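Local coordinates for protein beta-glucanase (Clostridium thermocellum, PDB 3WVJ) that hydrolyses mixed-linkage beta-1,3-1,4-glucans as an endo-acting lichenase of glycoside hydrolase family 16, built on a beta-jellyroll, at residues Tyr74-Val79 with Lys212-Gly217; Gln144-Tyr149 with Gln205-Tyr210. All coordinates share one frame; numbering follows the deposited sequence.

Contact 1 of 2, residues Tyr74-Val79 with Lys212-Gly217; sequences YGYYEV and KYYPNG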
# COMPACT_ATOMS: atom_id res chain seq x y z
N TYR A 74 3.17 12.00 -11.77
CA TYR A 74 2.98 11.01 -12.87
C TYR A 74 4.21 10.10 -13.09
O TYR A 74 5.34 10.49 -12.81
CB TYR A 74 2.61 11.72 -14.16
CG TYR A 74 1.33 12.47 -13.99
CD1 TYR A 74 0.19 11.83 -13.51
CD2 TYR A 74 1.25 13.85 -14.27
CE1 TYR A 74 -1.03 12.51 -13.35
CE2 TYR A 74 0.05 14.54 -14.11
CZ TYR A 74 -1.07 13.88 -13.64
OH TYR A 74 -2.25 14.54 -13.47
N GLY A 75 3.99 8.88 -13.58
CA GLY A 75 5.08 7.94 -13.79
C GLY A 75 4.73 6.54 -13.31
O GLY A 75 3.56 6.26 -12.98
N TYR A 76 5.76 5.67 -13.26
CA TYR A 76 5.60 4.23 -12.97
C TYR A 76 6.09 3.89 -11.57
O TYR A 76 7.27 4.16 -11.22
CB TYR A 76 6.27 3.33 -14.02
CG TYR A 76 6.10 1.85 -13.73
CD1 TYR A 76 4.80 1.25 -13.68
CD2 TYR A 76 7.20 1.07 -13.45
CE1 TYR A 76 4.66 -0.10 -13.40
CE2 TYR A 76 7.07 -0.27 -13.16
CZ TYR A 76 5.81 -0.86 -13.13
OH TYR A 76 5.75 -2.23 -12.83
N TYR A 77 5.17 3.31 -10.78
CA TYR A 77 5.43 2.97 -9.39
C TYR A 77 5.49 1.45 -9.30
O TYR A 77 4.60 0.74 -9.82
CB TYR A 77 4.31 3.48 -8.49
CG TYR A 77 4.19 4.99 -8.36
CD1 TYR A 77 4.50 5.63 -7.14
CD2 TYR A 77 3.75 5.76 -9.43
CE1 TYR A 77 4.36 7.01 -7.02
CE2 TYR A 77 3.58 7.12 -9.33
CZ TYR A 77 3.89 7.75 -8.13
OH TYR A 77 3.70 9.09 -8.03
N GLU A 78 6.55 0.92 -8.68
CA GLU A 78 6.60 -0.53 -8.55
C GLU A 78 7.02 -0.98 -7.18
O GLU A 78 7.96 -0.44 -6.61
CB GLU A 78 7.53 -1.11 -9.60
CG GLU A 78 7.52 -2.62 -9.64
CD GLU A 78 8.42 -3.16 -10.73
OE1 GLU A 78 7.96 -3.25 -11.89
OE2 GLU A 78 9.57 -3.52 -10.43
N VAL A 79 6.33 -1.98 -6.66
CA VAL A 79 6.70 -2.61 -5.42
C VAL A 79 7.00 -4.08 -5.70
O VAL A 79 6.38 -4.68 -6.57
CB VAL A 79 5.54 -2.44 -4.38
CG1 VAL A 79 4.24 -3.19 -4.79
CG2 VAL A 79 6.00 -2.86 -3.00
N LYS A 212 10.17 1.27 -6.20
CA LYS A 212 10.83 2.02 -7.27
C LYS A 212 9.82 2.93 -7.95
O LYS A 212 8.62 2.59 -8.12
CB LYS A 212 11.48 1.09 -8.29
CG LYS A 212 12.62 0.28 -7.72
CD LYS A 212 13.00 -0.90 -8.60
CE LYS A 212 14.30 -1.52 -8.10
NZ LYS A 212 14.76 -2.61 -9.01
N TYR A 213 10.29 4.13 -8.26
CA TYR A 213 9.51 5.07 -9.07
C TYR A 213 10.34 5.55 -10.28
O TYR A 213 11.53 5.95 -10.15
CB TYR A 213 8.98 6.23 -8.21
CG TYR A 213 8.57 7.49 -9.00
CD1 TYR A 213 7.25 7.66 -9.44
CD2 TYR A 213 9.51 8.51 -9.29
CE1 TYR A 213 6.87 8.79 -10.14
CE2 TYR A 213 9.13 9.63 -9.99
CZ TYR A 213 7.81 9.76 -10.39
OH TYR A 213 7.42 10.83 -11.10
N TYR A 214 9.72 5.44 -11.45
CA TYR A 214 10.30 5.89 -12.69
C TYR A 214 9.41 6.98 -13.30
O TYR A 214 8.24 6.71 -13.65
CB TYR A 214 10.48 4.74 -13.67
CG TYR A 214 11.24 3.55 -13.14
CD1 TYR A 214 12.66 3.55 -13.09
CD2 TYR A 214 10.56 2.42 -12.72
CE1 TYR A 214 13.36 2.45 -12.60
CE2 TYR A 214 11.24 1.30 -12.24
CZ TYR A 214 12.64 1.32 -12.19
OH TYR A 214 13.28 0.20 -11.71
N PRO A 215 9.94 8.20 -13.44
CA PRO A 215 9.12 9.30 -13.92
C PRO A 215 8.82 9.14 -15.40
O PRO A 215 7.89 9.75 -15.90
CB PRO A 215 10.01 10.52 -13.69
CG PRO A 215 11.26 10.04 -13.03
CD PRO A 215 11.35 8.58 -13.29
N ASN A 216 9.58 8.30 -16.08
CA ASN A 216 9.55 8.25 -17.54
C ASN A 216 8.99 6.94 -18.10
O ASN A 216 8.15 6.96 -18.99
CB ASN A 216 10.97 8.34 -18.03
CG ASN A 216 11.81 7.19 -17.50
OD1 ASN A 216 11.97 7.02 -16.27
ND2 ASN A 216 12.27 6.34 -18.42
N GLY A 217 9.48 5.81 -17.61
CA GLY A 217 9.25 4.56 -18.33
C GLY A 217 8.28 3.61 -17.68
O GLY A 217 7.80 3.85 -16.59
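Different first torsions bring the rings of Tyr-77 and Tyr-213 together: CG of Tyr-77 stands anti to its carbonyl carbon (chi1 -67°), whereas CG of Tyr-213 lies roughly anti to the backbone N (chi1 160°), and the two side chains run alongside each other in the same direction. They form a non-hydrogen-bonded pair between antiparallel strands 75-82 and 204-214 of the beta-jellyroll. The result is a T-shaped stack in which the Tyr-213 edge meets the Tyr-77 face, with planes at 65° and Tyr-213 CD1 poised over the ring centre, 3.6 Å from Tyr-77 CZ. Beyond the ring, Tyr-213 OH donates to Tyr-74 O at 2.7 Å, so the phenol spans from strand 204-214 to the residue just before strand 75-82, which should restrain it through both its ring edge and its hydroxyl. Tyr-77 OH is held by Gly-73 O, while Phe-151 of the neighbouring strand stacks on the Tyr-77 ring. Gly-75 lies beside the Tyr-213 ring, its CA 3.4 Å from Tyr-214 O.

Two hydrogen-bonded pairs flank the stack. Tyr-76 and Tyr-214 exchange two backbone bonds, Tyr-76 N to Tyr-214 O being nearly straight; Glu-78 and Lys-212 are joined likewise. On the face carrying these four side chains, Tyr-76 and Tyr-214 touch edge against edge through their CD2 atoms, 3.7 Å apart. Tyr-76 OH donates to the anti lone pair of Glu-78 OE1 at 2.6 Å, and Glu-78 OE2 bonds to Tyr-210 OH, which should hold the carboxylate in place from both oxygens. After Pro-215 the chain turns back toward Tyr-76, leaving the buried Gly-217 O without a polar partner, 3.0 Å from Tyr-76 CB.

Contact 2 of 2, residues Gln144-Tyr149 with Gln205-Tyr210; sequences QDFHTY and QAEYEY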
# COMPACT_ATOMS: atom_id res chain seq x y z
N GLN A 144 2.54 -16.41 -1.25
CA GLN A 144 3.38 -17.60 -1.23
C GLN A 144 4.82 -17.26 -1.48
O GLN A 144 5.68 -17.97 -1.02
CB GLN A 144 2.98 -18.61 -2.30
CG GLN A 144 1.78 -19.49 -2.00
CD GLN A 144 1.79 -20.14 -0.63
OE1 GLN A 144 2.23 -21.27 -0.49
NE2 GLN A 144 1.28 -19.42 0.39
N ASP A 145 5.05 -16.22 -2.28
CA ASP A 145 6.37 -15.74 -2.58
C ASP A 145 6.30 -14.27 -3.00
O ASP A 145 5.22 -13.67 -3.03
CB ASP A 145 7.03 -16.58 -3.66
CG ASP A 145 8.54 -16.73 -3.44
OD1 ASP A 145 9.04 -17.85 -3.64
OD2 ASP A 145 9.25 -15.76 -3.06
N PHE A 146 7.44 -13.67 -3.30
CA PHE A 146 7.44 -12.27 -3.65
C PHE A 146 7.07 -12.15 -5.12
O PHE A 146 7.37 -13.05 -5.89
CB PHE A 146 8.80 -11.65 -3.32
CG PHE A 146 9.06 -11.57 -1.86
CD1 PHE A 146 8.81 -10.40 -1.18
CD2 PHE A 146 9.57 -12.67 -1.16
CE1 PHE A 146 9.02 -10.30 0.16
CE2 PHE A 146 9.81 -12.57 0.20
CZ PHE A 146 9.52 -11.39 0.85
N HIS A 147 6.39 -11.05 -5.47
CA HIS A 147 6.08 -10.75 -6.85
C HIS A 147 6.22 -9.29 -6.98
O HIS A 147 6.30 -8.62 -5.99
CB HIS A 147 4.64 -11.17 -7.15
CG HIS A 147 4.49 -12.65 -7.35
ND1 HIS A 147 4.22 -13.49 -6.34
CD2 HIS A 147 4.59 -13.42 -8.48
CE1 HIS A 147 4.12 -14.74 -6.81
NE2 HIS A 147 4.36 -14.70 -8.12
N THR A 148 6.23 -8.74 -8.19
CA THR A 148 6.20 -7.29 -8.29
C THR A 148 4.85 -6.84 -8.81
O THR A 148 4.17 -7.59 -9.54
CB THR A 148 7.26 -6.75 -9.24
OG1 THR A 148 6.81 -7.05 -10.55
CG2 THR A 148 8.61 -7.41 -8.98
N TYR A 149 4.45 -5.64 -8.40
CA TYR A 149 3.12 -5.06 -8.68
C TYR A 149 3.39 -3.59 -8.87
O TYR A 149 4.36 -3.04 -8.30
CB TYR A 149 2.15 -5.20 -7.50
CG TYR A 149 1.97 -6.62 -7.02
CD1 TYR A 149 0.99 -7.45 -7.59
CD2 TYR A 149 2.80 -7.15 -6.04
CE1 TYR A 149 0.84 -8.77 -7.16
CE2 TYR A 149 2.65 -8.43 -5.62
CZ TYR A 149 1.67 -9.23 -6.18
OH TYR A 149 1.53 -10.52 -5.74
N GLN A 205 2.27 -10.86 9.08
CA GLN A 205 3.21 -9.92 8.47
C GLN A 205 3.11 -9.91 6.96
O GLN A 205 2.79 -10.91 6.33
CB GLN A 205 4.68 -10.23 8.81
CG GLN A 205 4.93 -10.99 10.09
CD GLN A 205 6.39 -11.43 10.26
OE1 GLN A 205 6.87 -12.30 9.55
NE2 GLN A 205 7.11 -10.77 11.22
N ALA A 206 3.42 -8.76 6.40
CA ALA A 206 3.58 -8.57 4.98
C ALA A 206 5.05 -8.14 4.86
O ALA A 206 5.57 -7.41 5.71
CB ALA A 206 2.65 -7.44 4.48
N GLU A 207 5.67 -8.52 3.76
CA GLU A 207 7.10 -8.26 3.55
C GLU A 207 7.33 -7.60 2.20
O GLU A 207 6.63 -7.87 1.22
CB GLU A 207 7.84 -9.57 3.66
CG GLU A 207 7.38 -10.46 4.80
CD GLU A 207 8.32 -11.65 4.96
OE1 GLU A 207 9.22 -11.79 4.12
OE2 GLU A 207 8.20 -12.43 5.91
N TYR A 208 8.26 -6.67 2.17
CA TYR A 208 8.49 -5.85 0.97
C TYR A 208 9.97 -5.90 0.69
O TYR A 208 10.73 -5.70 1.60
CB TYR A 208 8.04 -4.40 1.25
CG TYR A 208 6.55 -4.27 1.64
CD1 TYR A 208 5.62 -3.81 0.70
CD2 TYR A 208 6.06 -4.64 2.90
CE1 TYR A 208 4.28 -3.70 1.01
CE2 TYR A 208 4.70 -4.58 3.21
CZ TYR A 208 3.82 -4.06 2.25
OH TYR A 208 2.46 -3.93 2.44
N GLU A 209 10.39 -6.08 -0.55
CA GLU A 209 11.84 -6.01 -0.86
C GLU A 209 12.26 -4.65 -1.37
O GLU A 209 13.38 -4.23 -1.14
CB GLU A 209 12.26 -7.05 -1.89
CG GLU A 209 11.86 -8.47 -1.57
CD GLU A 209 12.51 -9.43 -2.53
OE1 GLU A 209 13.22 -8.92 -3.44
OE2 GLU A 209 12.35 -10.66 -2.35
N TYR A 210 11.39 -4.01 -2.13
CA TYR A 210 11.72 -2.69 -2.69
C TYR A 210 10.48 -1.89 -3.10
O TYR A 210 9.36 -2.41 -3.11
CB TYR A 210 12.70 -2.77 -3.87
CG TYR A 210 12.23 -3.40 -5.19
CD1 TYR A 210 11.23 -2.80 -5.98
CD2 TYR A 210 12.85 -4.55 -5.68
CE1 TYR A 210 10.81 -3.38 -7.17
CE2 TYR A 210 12.46 -5.10 -6.88
CZ TYR A 210 11.46 -4.51 -7.61
OH TYR A 210 11.10 -5.06 -8.79
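A classic beta bulge in strand 204-214 of the jellyroll, where Glu-209 and Tyr-210 both face Arg-80, contributes to one side of this contact; strand 75-82 runs between the two segments, so the contact is made by side chains that reach across, Phe-146 also meeting backbone atoms of Glu-207 and Tyr-208. Phe-146, just before strand 147-154, reaches over to two glutamates. Its CG stands anti to the carbonyl carbon (chi1 -69°), which sends the ring toward strand 204-214. Glu-209 lies over one ring face, with OE2 offset toward the rim and 3.4 Å from Phe-146 CG, while its CG packs 3.6 Å from Phe-146 CD1. Glu-207 comes instead to the ring edge, its OE1 3.3 Å from Phe-146 CZ, and the two side chains cross at about a right angle. Arg-80 touches the Phe-146 side chain and forms a long, weak ion pair with Glu-209 OE2, which probably offsets some of the negative charge gathered here. The backbone N of Phe-146 donates to Asp-145 OD2 at 2.8 Å, which probably helps to set the backbone that presents the ring. Farther along, Tyr-210 OH, bonded to Glu-78, lies 3.4 Å from the methyl carbon CG2 of Thr-148.

Overall arrangement
The two contacts lie about 17 Å apart, centre to centre, and both use strand 204-214: contact 2 its earlier part and contact 1 its end. Strand 75-82 pairs with 204-214 on one side and 147-154 on the other, so contact 1 joins immediate neighbours whereas contact 2 reaches across the middle strand. Along the chain the order is 74-79, 144-149, 205-210, 212-217, placing both segments of contact 2 between those of contact 1. The contacts meet directly through Val-79 N and Tyr-149 O, 2.8 Å apart. Together they tie three distant parts of the sequence into one sheet of the jellyroll.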